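Local coordinates for mitochondrial dynamics protein MID49 (Mus musculus, PDB 4WOY), which recruits the dynamin-related GTPase Drp1 to the mitochondrial outer membrane, regulates its GTPase activity and is required for mitochondrial fission, at residues L150-W155 with L163-Q168; E67-L72 with L172-A177. The protein carries 1 engineered substitution. All coordinates share one frame; numbering follows the deposited sequence.

Contact 1. Residues L150-W155 with L163-Q168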
loop_
_atom_site.group_PDB
_atom_site.type_symbol
_atom_site.label_atom_id
_atom_site.label_comp_id
_atom_site.label_asym_id
_atom_site.label_seq_id
_atom_site.Cartn_x
_atom_site.Cartn_y
_atom_site.Cartn_z
ATOM N N LEU A 150 4.697 7.910 24.730
ATOM C CA LEU A 150 3.539 8.292 23.934
ATOM C C LEU A 150 2.220 7.720 24.453
ATOM O O LEU A 150 1.184 7.855 23.801
ATOM C CB LEU A 150 3.744 7.855 22.481
ATOM C CG LEU A 150 4.963 8.425 21.750
ATOM C CD1 LEU A 150 5.094 7.783 20.387
ATOM C CD2 LEU A 150 4.871 9.945 21.615
ATOM N N GLY A 151 2.259 7.079 25.618
ATOM C CA GLY A 151 1.069 6.465 26.179
ATOM C C GLY A 151 0.413 5.420 25.280
ATOM O O GLY A 151 -0.789 5.502 25.021
ATOM N N CYS A 152 1.204 4.474 24.764
ATOM C CA CYS A 152 0.688 3.336 23.999
ATOM C C CYS A 152 1.703 2.191 24.032
ATOM O O CYS A 152 2.774 2.340 24.599
ATOM C CB CYS A 152 0.397 3.727 22.553
ATOM S SG CYS A 152 1.861 4.277 21.633
ATOM N N LEU A 153 1.358 1.052 23.440
ATOM C CA LEU A 153 2.303 -0.056 23.263
ATOM C C LEU A 153 2.649 -0.199 21.787
ATOM O O LEU A 153 1.747 -0.257 20.954
ATOM C CB LEU A 153 1.730 -1.389 23.750
ATOM C CG LEU A 153 2.680 -2.308 24.528
ATOM C CD1 LEU A 153 2.695 -1.901 26.011
ATOM C CD2 LEU A 153 2.371 -3.804 24.323
ATOM N N ILE A 154 3.938 -0.286 21.467
ATOM C CA ILE A 154 4.373 -0.509 20.092
ATOM C C ILE A 154 5.294 -1.718 20.044
ATOM O O ILE A 154 6.244 -1.797 20.832
ATOM C CB ILE A 154 5.132 0.708 19.507
ATOM C CG1 ILE A 154 4.481 2.020 19.974
ATOM C CG2 ILE A 154 5.251 0.575 18.008
ATOM C CD1 ILE A 154 5.376 3.230 19.949
ATOM N N TRP A 155 5.022 -2.654 19.136
ATOM C CA TRP A 155 5.889 -3.816 18.985
ATOM C C TRP A 155 5.897 -4.354 17.548
ATOM O O TRP A 155 4.904 -4.244 16.826
ATOM C CB TRP A 155 5.470 -4.931 19.955
ATOM C CG TRP A 155 4.228 -5.659 19.546
ATOM C CD1 TRP A 155 4.158 -6.838 18.861
ATOM C CD2 TRP A 155 2.872 -5.268 19.806
ATOM N NE1 TRP A 155 2.844 -7.199 18.670
ATOM C CE2 TRP A 155 2.036 -6.252 19.243
ATOM C CE3 TRP A 155 2.286 -4.180 20.455
ATOM C CZ2 TRP A 155 0.642 -6.176 19.310
ATOM C CZ3 TRP A 155 0.909 -4.112 20.520
ATOM C CH2 TRP A 155 0.102 -5.102 19.956
ATOM N N LEU A 163 4.867 -2.752 12.257
ATOM C CA LEU A 163 4.901 -2.269 13.625
ATOM C C LEU A 163 3.472 -2.227 14.136
ATOM O O LEU A 163 2.648 -1.494 13.601
ATOM C CB LEU A 163 5.524 -0.880 13.670
ATOM C CG LEU A 163 7.052 -0.880 13.610
ATOM C CD1 LEU A 163 7.586 0.555 13.556
ATOM C CD2 LEU A 163 7.650 -1.672 14.750
ATOM N N LEU A 164 3.159 -2.979 15.182
ATOM C CA LEU A 164 1.772 -2.999 15.627
ATOM C C LEU A 164 1.598 -2.027 16.784
ATOM O O LEU A 164 2.385 -1.988 17.729
ATOM C CB LEU A 164 1.325 -4.418 16.033
ATOM C CG LEU A 164 1.136 -5.485 14.930
ATOM C CD1 LEU A 164 0.597 -6.798 15.505
ATOM C CD2 LEU A 164 0.243 -5.013 13.786
ATOM N N LEU A 165 0.550 -1.219 16.681
ATOM C CA LEU A 165 0.298 -0.205 17.670
ATOM C C LEU A 165 -0.983 -0.397 18.503
ATOM O O LEU A 165 -2.106 -0.334 17.983
ATOM C CB LEU A 165 0.267 1.147 16.973
ATOM C CG LEU A 165 0.111 2.167 18.080
ATOM C CD1 LEU A 165 1.304 2.026 18.955
ATOM C CD2 LEU A 165 0.009 3.592 17.625
ATOM N N LYS A 166 -0.761 -0.644 19.795
ATOM C CA LYS A 166 -1.768 -0.820 20.843
ATOM C C LYS A 166 -1.608 0.275 21.914
ATOM O O LYS A 166 -0.556 0.413 22.520
ATOM C CB LYS A 166 -1.658 -2.223 21.465
ATOM C CG LYS A 166 -2.866 -2.724 22.240
ATOM C CD LYS A 166 -4.097 -3.025 21.417
ATOM C CE LYS A 166 -5.178 -3.581 22.352
ATOM N NZ LYS A 166 -6.559 -3.670 21.787
ATOM N N VAL A 167 -2.655 1.031 22.163
ATOM C CA VAL A 167 -3.905 0.735 21.540
ATOM C C VAL A 167 -4.082 1.910 20.563
ATOM O O VAL A 167 -4.074 1.654 19.366
ATOM C CB VAL A 167 -5.075 0.550 22.591
ATOM C CG1 VAL A 167 -6.282 -0.160 21.991
ATOM C CG2 VAL A 167 -4.596 -0.200 23.831
ATOM N N GLN A 168 -4.210 3.182 20.976
ATOM C CA GLN A 168 -4.147 3.716 22.337
ATOM C C GLN A 168 -5.535 3.553 22.881
ATOM O O GLN A 168 -6.497 3.771 22.146
ATOM C CB GLN A 168 -3.745 5.179 22.335
ATOM C CG GLN A 168 -3.731 5.841 23.692
ATOM C CD GLN A 168 -3.393 7.307 23.582
ATOM O OE1 GLN A 168 -3.074 7.798 22.496
ATOM N NE2 GLN A 168 -3.456 8.016 24.699
#

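Contact 2. Residues E67-L72 with L172-A177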
loop_
_atom_site.group_PDB
_atom_site.type_symbol
_atom_site.label_atom_id
_atom_site.label_comp_id
_atom_site.label_asym_id
_atom_site.label_seq_id
_atom_site.Cartn_x
_atom_site.Cartn_y
_atom_site.Cartn_z
ATOM N N GLU A 67 -6.783 0.364 6.743
ATOM C CA GLU A 67 -5.578 -0.103 6.074
ATOM C C GLU A 67 -4.347 0.192 6.918
ATOM O O GLU A 67 -4.403 0.961 7.896
ATOM C CB GLU A 67 -5.409 0.583 4.718
ATOM C CG GLU A 67 -6.613 0.516 3.834
ATOM C CD GLU A 67 -6.885 -0.881 3.363
ATOM O OE1 GLU A 67 -5.907 -1.634 3.154
ATOM O OE2 GLU A 67 -8.073 -1.215 3.170
ATOM N N HIS A 68 -3.228 -0.399 6.516
ATOM C CA HIS A 68 -1.940 -0.069 7.108
ATOM C C HIS A 68 -1.669 1.415 6.961
ATOM O O HIS A 68 -2.208 2.085 6.072
ATOM C CB HIS A 68 -0.797 -0.840 6.439
ATOM C CG HIS A 68 -0.780 -2.291 6.772
ATOM N ND1 HIS A 68 -1.655 -2.860 7.667
ATOM C CD2 HIS A 68 0.012 -3.302 6.325
ATOM C CE1 HIS A 68 -1.415 -4.156 7.762
ATOM N NE2 HIS A 68 -0.402 -4.442 6.960
ATOM N N VAL A 69 -0.842 1.925 7.857
ATOM C CA VAL A 69 -0.337 3.268 7.760
ATOM C C VAL A 69 1.105 3.157 7.250
ATOM O O VAL A 69 1.952 2.483 7.865
ATOM C CB VAL A 69 -0.414 3.984 9.102
ATOM C CG1 VAL A 69 0.152 5.412 9.001
ATOM C CG2 VAL A 69 -1.852 3.949 9.616
ATOM N N ARG A 70 1.369 3.774 6.102
ATOM C CA ARG A 70 2.700 3.689 5.509
ATOM C C ARG A 70 3.688 4.596 6.240
ATOM O O ARG A 70 3.397 5.760 6.536
ATOM C CB ARG A 70 2.648 4.021 4.014
ATOM C CG ARG A 70 1.297 3.718 3.400
ATOM C CD ARG A 70 1.353 3.224 1.958
ATOM N NE ARG A 70 2.226 4.018 1.113
ATOM C CZ ARG A 70 2.669 3.605 -0.069
ATOM N NH1 ARG A 70 2.305 2.418 -0.549
ATOM N NH2 ARG A 70 3.477 4.377 -0.772
ATOM N N LEU A 71 4.833 4.023 6.587
ATOM C CA LEU A 71 5.943 4.784 7.114
ATOM C C LEU A 71 7.082 4.652 6.091
ATOM O O LEU A 71 7.764 3.613 6.004
ATOM C CB LEU A 71 6.331 4.276 8.494
ATOM C CG LEU A 71 7.168 5.230 9.327
ATOM C CD1 LEU A 71 6.448 6.563 9.388
ATOM C CD2 LEU A 71 7.390 4.680 10.725
ATOM N N LEU A 72 7.242 5.705 5.289
ATOM C CA LEU A 72 8.196 5.717 4.189
ATOM C C LEU A 72 9.556 6.155 4.688
ATOM O O LEU A 72 9.662 7.193 5.329
ATOM C CB LEU A 72 7.744 6.660 3.082
ATOM C CG LEU A 72 6.405 6.423 2.403
ATOM C CD1 LEU A 72 6.331 7.202 1.097
ATOM C CD2 LEU A 72 6.169 4.939 2.184
ATOM N N LEU A 172 -8.722 2.656 19.623
ATOM C CA LEU A 172 -7.926 2.662 18.393
ATOM C C LEU A 172 -6.931 1.533 18.397
ATOM O O LEU A 172 -6.462 1.162 19.430
ATOM C CB LEU A 172 -7.183 3.975 18.240
ATOM C CG LEU A 172 -7.022 4.277 16.775
ATOM C CD1 LEU A 172 -8.347 4.783 16.240
ATOM C CD2 LEU A 172 -5.889 5.288 16.601
ATOM N N GLU A 173 -6.659 0.966 17.232
ATOM C CA GLU A 173 -5.595 -0.011 17.022
ATOM C C GLU A 173 -5.081 0.231 15.640
ATOM O O GLU A 173 -5.905 0.450 14.759
ATOM C CB GLU A 173 -6.115 -1.437 17.117
ATOM C CG GLU A 173 -6.228 -2.002 18.497
ATOM C CD GLU A 173 -6.951 -3.340 18.499
ATOM O OE1 GLU A 173 -7.666 -3.629 17.515
ATOM O OE2 GLU A 173 -6.837 -4.091 19.491
ATOM N N PHE A 174 -3.773 0.166 15.399
ATOM C CA PHE A 174 -3.339 0.105 14.001
ATOM C C PHE A 174 -1.918 -0.375 13.729
ATOM O O PHE A 174 -1.118 -0.583 14.635
ATOM C CB PHE A 174 -3.530 1.459 13.320
ATOM C CG PHE A 174 -2.671 2.543 13.860
ATOM C CD1 PHE A 174 -3.089 3.300 14.934
ATOM C CD2 PHE A 174 -1.453 2.831 13.271
ATOM C CE1 PHE A 174 -2.315 4.320 15.424
ATOM C CE2 PHE A 174 -0.658 3.849 13.766
ATOM C CZ PHE A 174 -1.100 4.598 14.837
ATOM N N THR A 175 -1.627 -0.533 12.441
ATOM C CA THR A 175 -0.376 -1.089 11.984
ATOM C C THR A 175 0.435 -0.105 11.149
ATOM O O THR A 175 -0.099 0.561 10.275
ATOM C CB THR A 175 -0.635 -2.333 11.163
ATOM O OG1 THR A 175 -1.390 -3.252 11.955
ATOM C CG2 THR A 175 0.674 -2.986 10.745
ATOM N N LEU A 176 1.727 -0.007 11.440
ATOM C CA LEU A 176 2.628 0.783 10.629
ATOM C C LEU A 176 3.426 -0.160 9.727
ATOM O O LEU A 176 3.995 -1.157 10.193
ATOM C CB LEU A 176 3.573 1.620 11.489
ATOM C CG LEU A 176 3.003 2.871 12.164
ATOM C CD1 LEU A 176 3.897 3.281 13.329
ATOM C CD2 LEU A 176 2.850 4.037 11.196
ATOM N N ALA A 177 3.427 0.119 8.432
ATOM C CA ALA A 177 4.298 -0.632 7.529
ATOM C C ALA A 177 5.538 0.201 7.280
ATOM O O ALA A 177 5.462 1.278 6.670
ATOM C CB ALA A 177 3.592 -0.975 6.218
HETATM O O HOH W 1 -3.708 -0.213 10.587
#

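Contact 1. Residues L150-W155 with L163-Q168
With chi1 of W155 at 75°, its CG sits between the backbone N and the carbonyl carbon, and the indole folds across to L164 on the neighbouring strand. The two residues pair in a beta hairpin of antiparallel strands 153-156 and 162-166. L164 CB lies over one indole face, 3.9 Å from the centroid of the six-membered ring of W155, a CH-pi contact offset toward the rim. K166 CB meets the same ring at its edge, in plane, 3.3 Å from W155 CZ3. A broad flat side chain suits this partly exposed face because it can span L164 and K166, two residues on the same face of the partner strand.

The backbones of W155 and L164 form a hydrogen-bonded antiparallel pair: W155 N to L164 O, 3.1 Å, and L164 N to W155 O, 2.7 Å. Further along, K166 N reaches L153 O at 2.8 Å; the return bond, L153 N to K166 O, is implausibly short, so its geometry is doubtful.

The opposite face, with I154 and L165, is apolar. Since L165 CG lies anti to its N (chi1 -176°), CD1 touches both I154 CG1 (3.3 Å) and C152 SG (3.5 Å), while L27 of helix 18-42 and W143 and I146 of helix 143-150 line this side. G151, taking positive phi without strain, ends the latter helix in a Schellman motif. Against its carbonyl lies the extended side chain of Q168, whose CG is 3.2 Å from G151 O.

Contact 2. Residues E67-L72 with L172-A177
H68 lays one face of its imidazole over T175 CG2, a CH-pi contact with the methyl 4.0 Å from the H68 ring centroid. The two side chains run alongside each other, and T175 can present its methyl because CG2 stands anti to the backbone N while OG1 takes the place beside it (chi1 -56°). A threonine fits here, beta-branched for a strand and with an apolar arm for the ring.

On the other face of the sheet V69 divides its branches: CG1 packs against L176 CD2 at 3.7 Å, and CG2 meets F174 CD2 at 3.8 Å. Compact valine leaves room for both larger neighbours, and I31 and A32 of helix 18-42 touch L176 and L71 respectively on this side. A177, small and buried, lies on the face shared with R70, whose guanidinium forms a salt bridge with D208.

Three backbone bonds join the strands. V69 N donates to T175 O (2.9 Å), V69 O accepts from A177 N (2.8 Å), and L71 N donates to A177 O (2.8 Å). On the N-terminal side of these, where a direct T175 N to E67 O bond would fall, a water bridges the two: it accepts from T175 N at 2.8 Å and donates to E67 O at 3.0 Å. V69 bonds through its N and O to the residues flanking its partner L176, the pattern of a parallel pair, here within the mixed, helix-backed sheet of a nucleotidyltransferase-like domain.

After helices 2-14 and 18-42 and strand 52-54 the chain lays down 67-72. It then passes through further strands and two helices before reaching 150-155, where a short connection of seven residues leads back as 163-168 and closes contact 1. Soon afterwards 172-177 returns to 67-72, closing the 99-residue loop of contact 2, within which contact 1 is nested. Strand 162-166 bridges the two: it pairs with 153-156 on one side and antiparallel with 173-182 on the other, with L163 bonded to L176 and L165 to F174 through their backbones. This backbone pairing makes hairpin and parallel pair one sheet; a salt bridge from K166 to the poorly ordered E173, doubtful in detail, also links them.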